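Side-chain contacts in monomethylamine methyltransferase mtmB1 (Methanosarcina barkeri, PDB 1NTH), which catalyses transfer of the methyl group of monomethylamine to the corrinoid cofactor of its partner protein MtmC, a step in methanogenesis from methylamine: residues N307-E310 / T311-A315; T342-C345 / L346-S350; L408-L411 / Y412-N415. One frame throughout, in Å; residues are numbered along the deposited sequence. Where two conformers were deposited one is given.

Contact 1: N307-E310 / T311-A315; sequences NTRE and TLMIA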
loop_
_atom_site.group_PDB
_atom_site.type_symbol
_atom_site.label_atom_id
_atom_site.label_comp_id
_atom_site.label_asym_id
_atom_site.label_seq_id
_atom_site.Cartn_x
_atom_site.Cartn_y
_atom_site.Cartn_z
ATOM N N ASN A 307 -42.472 4.689 -7.657
ATOM C CA ASN A 307 -43.365 4.308 -6.572
ATOM C C ASN A 307 -44.862 4.367 -6.870
ATOM O O ASN A 307 -45.668 4.636 -5.978
ATOM C CB ASN A 307 -43.058 5.133 -5.318
ATOM C CG ASN A 307 -42.993 6.616 -5.595
ATOM O OD1 ASN A 307 -41.910 7.203 -5.650
ATOM N ND2 ASN A 307 -44.155 7.235 -5.778
ATOM N N THR A 308 -45.239 4.123 -8.120
ATOM C CA THR A 308 -46.657 4.103 -8.453
ATOM C C THR A 308 -47.105 2.690 -8.098
ATOM O O THR A 308 -46.272 1.798 -7.906
ATOM C CB THR A 308 -46.916 4.356 -9.957
ATOM O OG1 THR A 308 -46.400 3.264 -10.726
ATOM C CG2 THR A 308 -46.260 5.655 -10.402
ATOM N N ARG A 309 -48.410 2.480 -7.998
ATOM C CA ARG A 309 -48.927 1.163 -7.658
ATOM C C ARG A 309 -48.371 0.087 -8.589
ATOM O O ARG A 309 -47.952 -0.979 -8.135
ATOM C CB ARG A 309 -50.458 1.175 -7.718
ATOM C CG ARG A 309 -51.123 -0.142 -7.337
ATOM C CD ARG A 309 -52.642 0.030 -7.292
ATOM N NE ARG A 309 -53.055 0.949 -6.233
ATOM C CZ ARG A 309 -53.305 0.587 -4.977
ATOM N NH1 ARG A 309 -53.191 -0.685 -4.614
ATOM N NH2 ARG A 309 -53.657 1.498 -4.080
ATOM N N GLU A 310 -48.352 0.370 -9.887
ATOM C CA GLU A 310 -47.862 -0.595 -10.861
ATOM C C GLU A 310 -46.375 -0.912 -10.744
ATOM O O GLU A 310 -45.989 -2.080 -10.764
ATOM C CB GLU A 310 -48.168 -0.121 -12.284
ATOM C CG GLU A 310 -49.657 0.041 -12.565
ATOM C CD GLU A 310 -50.165 1.453 -12.327
ATOM O OE1 GLU A 310 -49.492 2.237 -11.623
ATOM O OE2 GLU A 310 -51.256 1.776 -12.844
ATOM N N THR A 311 -45.545 0.119 -10.621
ATOM C CA THR A 311 -44.103 -0.084 -10.522
ATOM C C THR A 311 -43.698 -0.765 -9.212
ATOM O O THR A 311 -42.722 -1.518 -9.175
ATOM C CB THR A 311 -43.331 1.248 -10.690
ATOM O OG1 THR A 311 -43.797 2.206 -9.737
ATOM C CG2 THR A 311 -43.536 1.802 -12.098
ATOM N N LEU A 312 -44.437 -0.506 -8.138
ATOM C CA LEU A 312 -44.135 -1.151 -6.865
ATOM C C LEU A 312 -44.456 -2.642 -6.985
ATOM O O LEU A 312 -43.717 -3.488 -6.483
ATOM C CB LEU A 312 -44.942 -0.514 -5.727
ATOM C CG LEU A 312 -44.529 0.911 -5.336
ATOM C CD1 LEU A 312 -45.489 1.463 -4.292
ATOM C CD2 LEU A 312 -43.095 0.905 -4.791
ATOM N N MET A 313 -45.555 -2.966 -7.666
ATOM C CA MET A 313 -45.934 -4.364 -7.859
ATOM C C MET A 313 -44.897 -5.085 -8.717
ATOM O O MET A 313 -44.545 -6.233 -8.446
ATOM C CB MET A 313 -47.311 -4.455 -8.526
ATOM C CG MET A 313 -48.456 -4.037 -7.620
ATOM S SD MET A 313 -50.026 -3.967 -8.510
ATOM C CE MET A 313 -50.329 -5.702 -8.809
ATOM N N ILE A 314 -44.412 -4.408 -9.752
ATOM C CA ILE A 314 -43.406 -4.992 -10.631
ATOM C C ILE A 314 -42.139 -5.304 -9.835
ATOM O O ILE A 314 -41.603 -6.410 -9.917
ATOM C CB ILE A 314 -43.067 -4.031 -11.795
ATOM C CG1 ILE A 314 -44.293 -3.884 -12.704
ATOM C CG2 ILE A 314 -41.867 -4.553 -12.588
ATOM C CD1 ILE A 314 -44.192 -2.746 -13.697
ATOM N N ALA A 315 -41.673 -4.335 -9.055
ATOM C CA ALA A 315 -40.464 -4.525 -8.256
ATOM C C ALA A 315 -40.652 -5.608 -7.192
ATOM O O ALA A 315 -39.777 -6.457 -6.996
ATOM C CB ALA A 315 -40.062 -3.210 -7.596
#

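Contact 2: T342-C345 / L346-S350; sequences TEMC and LLEAS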
loop_
_atom_site.group_PDB
_atom_site.type_symbol
_atom_site.label_atom_id
_atom_site.label_comp_id
_atom_site.label_asym_id
_atom_site.label_seq_id
_atom_site.Cartn_x
_atom_site.Cartn_y
_atom_site.Cartn_z
ATOM N N THR A 342 -41.503 17.912 1.448
ATOM C CA THR A 342 -42.935 17.786 1.208
ATOM C C THR A 342 -43.337 16.427 1.755
ATOM O O THR A 342 -42.562 15.467 1.700
ATOM C CB THR A 342 -43.308 17.854 -0.294
ATOM O OG1 THR A 342 -42.821 16.689 -0.972
ATOM C CG2 THR A 342 -42.728 19.107 -0.934
ATOM N N GLU A 343 -44.545 16.346 2.296
ATOM C CA GLU A 343 -45.025 15.099 2.861
ATOM C C GLU A 343 -45.155 14.016 1.797
ATOM O O GLU A 343 -44.840 12.851 2.049
ATOM C CB GLU A 343 -46.373 15.321 3.543
ATOM C CG GLU A 343 -46.840 14.140 4.371
ATOM C CD GLU A 343 -48.141 14.424 5.091
ATOM O OE1 GLU A 343 -49.191 14.486 4.417
ATOM O OE2 GLU A 343 -48.110 14.594 6.327
ATOM N N MET A 344 -45.600 14.394 0.602
ATOM C CA MET A 344 -45.768 13.413 -0.460
ATOM C C MET A 344 -44.459 12.713 -0.812
ATOM O O MET A 344 -44.431 11.493 -0.973
ATOM C CB MET A 344 -46.349 14.056 -1.719
ATOM C CG MET A 344 -46.703 13.028 -2.784
ATOM S SD MET A 344 -47.535 13.727 -4.215
ATOM C CE MET A 344 -47.307 12.424 -5.437
ATOM N N CYS A 345 -43.381 13.480 -0.938
ATOM C CA CYS A 345 -42.086 12.898 -1.271
ATOM C C CYS A 345 -41.722 11.808 -0.267
ATOM O O CYS A 345 -41.335 10.701 -0.643
ATOM C CB CYS A 345 -41.002 13.978 -1.276
ATOM S SG CYS A 345 -39.337 13.358 -1.659
ATOM N N LEU A 346 -41.856 12.123 1.016
ATOM C CA LEU A 346 -41.535 11.165 2.064
ATOM C C LEU A 346 -42.443 9.940 2.027
ATOM O O LEU A 346 -41.984 8.819 2.234
ATOM C CB LEU A 346 -41.618 11.838 3.439
ATOM C CG LEU A 346 -40.638 12.995 3.657
ATOM C CD1 LEU A 346 -40.797 13.543 5.070
ATOM C CD2 LEU A 346 -39.202 12.506 3.434
ATOM N N LEU A 347 -43.730 10.147 1.759
ATOM C CA LEU A 347 -44.664 9.029 1.700
ATOM C C LEU A 347 -44.406 8.156 0.475
ATOM O O LEU A 347 -44.554 6.935 0.535
ATOM C CB LEU A 347 -46.112 9.535 1.690
ATOM C CG LEU A 347 -46.585 10.212 2.981
ATOM C CD1 LEU A 347 -48.021 10.693 2.811
ATOM C CD2 LEU A 347 -46.488 9.236 4.144
ATOM N N GLU A 348 -44.026 8.783 -0.635
ATOM C CA GLU A 348 -43.736 8.043 -1.859
ATOM C C GLU A 348 -42.528 7.139 -1.627
ATOM O O GLU A 348 -42.558 5.946 -1.937
ATOM C CB GLU A 348 -43.427 9.004 -3.010
ATOM C CG GLU A 348 -44.642 9.637 -3.674
ATOM C CD GLU A 348 -44.246 10.546 -4.826
ATOM O OE1 GLU A 348 -43.889 11.718 -4.575
ATOM O OE2 GLU A 348 -44.271 10.082 -5.987
ATOM N N ALA A 349 -41.466 7.715 -1.077
ATOM C CA ALA A 349 -40.253 6.953 -0.809
ATOM C C ALA A 349 -40.534 5.862 0.219
ATOM O O ALA A 349 -39.981 4.765 0.136
ATOM C CB ALA A 349 -39.153 7.881 -0.305
ATOM N N SER A 350 -41.393 6.162 1.188
ATOM C CA SER A 350 -41.736 5.192 2.222
ATOM C C SER A 350 -42.429 3.972 1.624
ATOM O O SER A 350 -42.125 2.836 1.986
ATOM C CB SER A 350 -42.640 5.831 3.281
ATOM O OG SER A 350 -41.942 6.817 4.015
#

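Contact 3: L408-L411 / Y412-N415; sequences LVSL and YEKN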
loop_
_atom_site.group_PDB
_atom_site.type_symbol
_atom_site.label_atom_id
_atom_site.label_comp_id
_atom_site.label_asym_id
_atom_site.label_seq_id
_atom_site.Cartn_x
_atom_site.Cartn_y
_atom_site.Cartn_z
ATOM N N LEU A 408 -51.391 3.022 1.884
ATOM C CA LEU A 408 -50.407 4.083 1.707
ATOM C C LEU A 408 -50.393 4.647 0.295
ATOM O O LEU A 408 -50.444 5.863 0.105
ATOM C CB LEU A 408 -49.010 3.570 2.075
ATOM C CG LEU A 408 -47.845 4.549 1.894
ATOM C CD1 LEU A 408 -48.118 5.852 2.638
ATOM C CD2 LEU A 408 -46.568 3.896 2.404
ATOM N N VAL A 409 -50.325 3.771 -0.700
ATOM C CA VAL A 409 -50.296 4.226 -2.081
ATOM C C VAL A 409 -51.562 5.015 -2.411
ATOM O O VAL A 409 -51.528 5.951 -3.209
ATOM C CB VAL A 409 -50.143 3.036 -3.051
ATOM C CG1 VAL A 409 -50.197 3.525 -4.496
ATOM C CG2 VAL A 409 -48.813 2.324 -2.786
ATOM N N SER A 410 -52.674 4.645 -1.781
ATOM C CA SER A 410 -53.941 5.336 -2.008
ATOM C C SER A 410 -53.895 6.776 -1.507
ATOM O O SER A 410 -54.673 7.622 -1.951
ATOM C CB SER A 410 -55.086 4.593 -1.314
ATOM O OG SER A 410 -55.355 3.357 -1.952
ATOM N N LEU A 411 -52.979 7.058 -0.586
ATOM C CA LEU A 411 -52.855 8.400 -0.033
ATOM C C LEU A 411 -52.232 9.413 -0.991
ATOM O O LEU A 411 -52.352 10.618 -0.773
ATOM C CB LEU A 411 -52.041 8.374 1.265
ATOM C CG LEU A 411 -52.634 7.652 2.477
ATOM C CD1 LEU A 411 -51.673 7.758 3.651
ATOM C CD2 LEU A 411 -53.978 8.265 2.837
ATOM N N TYR A 412 -51.575 8.944 -2.048
ATOM C CA TYR A 412 -50.945 9.872 -2.981
ATOM C C TYR A 412 -51.127 9.579 -4.469
ATOM O O TYR A 412 -50.861 10.445 -5.302
ATOM C CB TYR A 412 -49.437 9.980 -2.674
ATOM C CG TYR A 412 -48.640 8.697 -2.878
ATOM C CD1 TYR A 412 -48.443 8.166 -4.154
ATOM C CD2 TYR A 412 -48.084 8.017 -1.793
ATOM C CE1 TYR A 412 -47.712 6.990 -4.347
ATOM C CE2 TYR A 412 -47.351 6.840 -1.973
ATOM C CZ TYR A 412 -47.169 6.334 -3.250
ATOM O OH TYR A 412 -46.447 5.173 -3.433
ATOM N N GLU A 413 -51.588 8.381 -4.813
ATOM C CA GLU A 413 -51.724 8.017 -6.222
ATOM C C GLU A 413 -52.708 8.828 -7.061
ATOM O O GLU A 413 -52.774 8.659 -8.277
ATOM C CB GLU A 413 -52.031 6.521 -6.355
ATOM C CG GLU A 413 -53.441 6.096 -5.999
ATOM C CD GLU A 413 -53.600 4.586 -6.048
ATOM O OE1 GLU A 413 -52.905 3.943 -6.867
ATOM O OE2 GLU A 413 -54.423 4.040 -5.283
ATOM N N LYS A 414 -53.460 9.719 -6.429
ATOM C CA LYS A 414 -54.409 10.545 -7.166
ATOM C C LYS A 414 -53.869 11.962 -7.323
ATOM O O LYS A 414 -54.546 12.841 -7.857
ATOM C CB LYS A 414 -55.755 10.564 -6.434
ATOM C CG LYS A 414 -56.433 9.211 -6.326
ATOM C CD LYS A 414 -56.851 8.687 -7.688
ATOM C CE LYS A 414 -57.569 7.355 -7.566
ATOM N NZ LYS A 414 -57.981 6.828 -8.895
ATOM N N ASN A 415 -52.631 12.170 -6.880
ATOM C CA ASN A 415 -52.010 13.489 -6.938
ATOM C C ASN A 415 -50.716 13.559 -7.747
ATOM O O ASN A 415 -49.938 14.498 -7.583
ATOM C CB ASN A 415 -51.733 13.972 -5.514
ATOM C CG ASN A 415 -52.967 13.931 -4.636
ATOM O OD1 ASN A 415 -52.867 13.857 -3.410
ATOM N ND2 ASN A 415 -54.140 13.990 -5.256
HETATM O O HOH W 1 -54.302 10.004 -3.373
#

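Contact 1: N307-E310 / T311-A315
Thr308 and Thr311 meet at the first turn of helix 309-325, where Thr308 holds the N-cap position. The backbone N of Thr308 donates to OG1 of Thr311 over 2.9 Å, the bond that an N3 side chain returns to the N-cap residue in a capping box; at 133° at the hydrogen it is clearly bent. Thr311 supplies the acceptor by setting OG1 between its own backbone N and carbonyl carbon (chi1 56°), which turns the oxygen back to the start of the helix, while its CG2 lies 3.5 Å from Thr308 OG1. With a valine in place of Thr311, the N-H of Thr308 would probably be left without this acceptor and the helix start less firmly tied. The hydroxyl of Thr308 also gives a weak bond of 3.4 Å to Glu310 OE1.

Leu312 can be followed outward from its backbone. Its N donates to Thr308 O, the first regular helical bond here, and the side chain stays beside that same carbonyl: CB is 3.4 Å from Thr308 O and CG 3.2 Å. Beyond CG the leucine forks over Asn307, with CD1 3.6 Å from Asn307 O and CD2 3.9 Å from Asn307 CA. Outside the two segments, Leu312 packs on Phe51 and on Ala351 and Thr355 of helix 343-359.

CG of Arg309 passes obliquely by SD of Met313, 4.1 Å away, while the guanidinium of Arg309 forms salt bridges with Glu413 and Asp406. The chemistry is thus divided by position: hydroxyls and a carboxylate gather at the polar first turn, whereas Leu312 and Met313 bring apolar groups to the backbone carbonyls, which implies a helix start held by backbone and side-chain bonds together.

Contact 2: T342-C345 / L346-S350
The N-terminal turns of helix 343-359, the crossover helix of the beta-alpha-beta unit between strands 330-333 and 363-366 of the TIM barrel, bring Met344 against Glu348 and Glu343 against Leu347. Thr342 is the N-cap: its OG1 accepts from Cys345 N over 3.3 Å at 156°, a capping bond, and the same oxygen is hydrogen-bonded to Gly339 O. From there the i to i+4 ladder runs on, weak from Leu346 N to Thr342 O but short from Glu348 N to Met344 O, at 2.8 Å.

Met344 crosses the side chain of Glu348 at a slant. Its CG lies anti to the backbone N (chi1 -173°) and the chain continues extended, which carries both CG and the terminal methyl alongside the carboxylate: CG is 3.6 Å from Glu348 OE1 and CE is 3.6 Å from Glu348 CD. The polar needs of that buried carboxylate are met by other groups, OE1 by Ala338 N and OE2 by Cys337 N and Asn307 ND2; Met344 meets it with carbon atoms and adds apolar cover alongside. Glu343 and Leu347 instead lie side by side and point the same way, with Glu343 CG 4.0 Å from Leu347 CD1; the charged end of Glu343 is paired with Lys450.

Further along, Leu346 O is gripped twice. Ser350 N reaches it over 2.9 Å and Ser350 OG over 2.7 Å, from opposite faces of the carbonyl plane, which fixes the direction of the buried hydroxyl.

Around these turns, Cys345, Leu346 and Ser350 touch helix 380-393, while Glu343, Leu346 and Ser350 also touch helix 438-454, so Leu346 and Ser350 lie where helices 380-393 and 438-454 both reach the start of helix 343-359.

Contact 3: L408-L411 / Y412-N415
The backbone closes on Val409 O, which accepts from both Tyr412 N and Glu413 N: Glu413 N, at 2.9 Å, comes nearly head-on with a C=O...N angle of 172°, whereas Tyr412 N, at 3.2 Å, stands well above the carbonyl plane.

The Tyr412 ring folds back under this turn, its CG placed between the backbone N and carbonyl carbon (chi1 64°). One face receives Val409 O, 3.9 Å above the plane over the ring centre, and on that same face Val409 CA makes a CH-pi contact, 4.2 Å from the ring centroid and 22° off the normal. At the far end of the ring OH is 3.8 Å from Val409 CG2 and hydrogen-bonds to Asn307 O. Glu413 crosses Val409 at about a right angle, its CB 3.2 Å from Val409 O and its OE1 3.6 Å from Val409 CG1, while OE2 forms a salt bridge with Arg309. Ser410 OG comes near the same carboxylate, but its hydrogen bond goes to Asp406 O.

A water bridges the two segments, donating to Ser410 O at 2.8 Å and accepting from Lys414 N. Bonds of i+3 and i+4 spacing on one carbonyl, overlapping the type I beta turn from Tyr412 to Asn415, mark the passage from the C-terminal part of helix 398-410 into the loop before helix 425-428.

Contacts 1 and 2 are buried and alike in kind, each the first turn of a helix in a beta-alpha-beta unit of the barrel, with a threonine at the N-cap; contact 3, only partly buried, is the C-terminal part of another helix, 398-410, running into a turn. Thr308 N is bound by a threonine side chain at 307-315, while at 342-350 the N-cap side chain accepts from a helical N-H. Contact 3 adds aromatic cover and a bridging water. All three converge: Asn307 ties contact 1 to contact 2 through Glu348 and to contact 3 through Tyr412, Arg309 pairs with Glu413, and Leu347 packs on Leu408 between contacts 2 and 3.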